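Local coordinates for protein endo-beta-1,4-mannanase (Alicyclobacillus acidocaldarius, PDB 4CD8) that hydrolyses internal beta-1,4-mannosidic linkages of mannans as a family GH113 glycoside hydrolase and here holds a mannose-configured imidazole inhibitor, at residues P235-S238 and G239-A242. Numbering follows the deposited sequence. Where two conformers were deposited one is given.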
loop_
_atom_site.group_PDB
_atom_site.type_symbol
_atom_site.label_atom_id
_atom_site.label_comp_id
_atom_site.label_asym_id
_atom_site.label_seq_id
_atom_site.Cartn_x
_atom_site.Cartn_y
_atom_site.Cartn_z
ATOM N N PRO A 235 3.981 -9.732 -10.450
ATOM C CA PRO A 235 5.017 -9.484 -11.450
ATOM C C PRO A 235 4.760 -10.207 -12.755
ATOM O O PRO A 235 4.134 -11.267 -12.771
ATOM C CB PRO A 235 6.298 -10.052 -10.818
ATOM C CG PRO A 235 5.980 -10.275 -9.387
ATOM C CD PRO A 235 4.494 -10.501 -9.311
ATOM N N SER A 236 5.251 -9.625 -13.842
ATOM C CA SER A 236 5.229 -10.297 -15.141
ATOM C C SER A 236 6.423 -11.247 -15.264
ATOM O O SER A 236 7.328 -11.038 -16.079
ATOM C CB SER A 236 5.196 -9.255 -16.250
ATOM O OG SER A 236 6.166 -8.272 -16.015
ATOM N N ARG A 237 6.384 -12.288 -14.435
ATOM C CA ARG A 237 7.376 -13.359 -14.457
ATOM C C ARG A 237 6.675 -14.710 -14.396
ATOM O O ARG A 237 5.551 -14.852 -13.817
ATOM C CB ARG A 237 8.333 -13.252 -13.270
ATOM C CG ARG A 237 9.055 -11.929 -13.170
ATOM C CD ARG A 237 10.056 -11.990 -12.031
ATOM N NE ARG A 237 10.846 -10.774 -11.953
ATOM C CZ ARG A 237 11.993 -10.670 -11.287
ATOM N NH1 ARG A 237 12.500 -11.715 -10.646
ATOM N NH2 ARG A 237 12.642 -9.520 -11.272
ATOM N N SER A 238 7.324 -15.690 -14.996
ATOM C CA SER A 238 6.797 -17.026 -15.064
ATOM C C SER A 238 6.543 -17.596 -13.674
ATOM O O SER A 238 7.379 -17.451 -12.780
ATOM C CB SER A 238 7.785 -17.936 -15.821
ATOM O OG SER A 238 7.115 -19.066 -16.300
ATOM N N GLY A 239 5.370 -18.211 -13.496
ATOM C CA GLY A 239 4.999 -18.838 -12.221
ATOM C C GLY A 239 4.560 -17.869 -11.115
ATOM O O GLY A 239 4.105 -18.300 -10.047
ATOM N N SER A 240 4.705 -16.570 -11.358
ATOM C CA SER A 240 4.458 -15.568 -10.306
ATOM C C SER A 240 3.029 -15.561 -9.753
ATOM O O SER A 240 2.810 -15.148 -8.599
ATOM C CB SER A 240 4.833 -14.149 -10.770
ATOM O OG SER A 240 6.247 -13.925 -10.720
ATOM N N GLY A 241 2.068 -16.031 -10.537
ATOM C CA GLY A 241 0.662 -16.014 -10.050
ATOM C C GLY A 241 0.419 -16.962 -8.890
ATOM O O GLY A 241 -0.595 -16.837 -8.190
ATOM N N ALA A 242 1.344 -17.921 -8.702
ATOM C CA ALA A 242 1.353 -18.829 -7.542
ATOM C C ALA A 242 1.957 -18.164 -6.289
ATOM O O ALA A 242 1.677 -18.588 -5.168
ATOM C CB ALA A 242 2.113 -20.117 -7.871
#
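Ser240 folds back into a curl of the chain, its CB reaching both the carbonyl O of Arg237, at 3.2 Å, and that of Pro235. Its OG, turned beside its own backbone N (chi1 -78°), sits 3.4 Å from Arg237 CB and lies beside Pro235, whose CB and CG both approach it at 3.9 Å. On the backbone, Ser240 N donates to Arg237 O across 3.1 Å. That bond closes a type II turn, in which Gly239 takes the third position with positive phi (77°). A single 3-10 turn follows directly, closed by Ala242 N bonding to Gly239 O.

The Arg237 chain runs away from the turn, its NE bonded to Gly297 O and NH1 to His249 O, while Ser236, at the centre of an inverse gamma turn, puts OG among Asp296 O, Ser298 O and Lys304 NZ. Pro235 also rests on Tyr299, a residue of the inhibitor pocket, and its side chain lies about 7 Å from the bound inhibitor. Type II turn and 3-10 turn together lie in the loop between strand 227-232 and helix 255-268 of a TIM barrel.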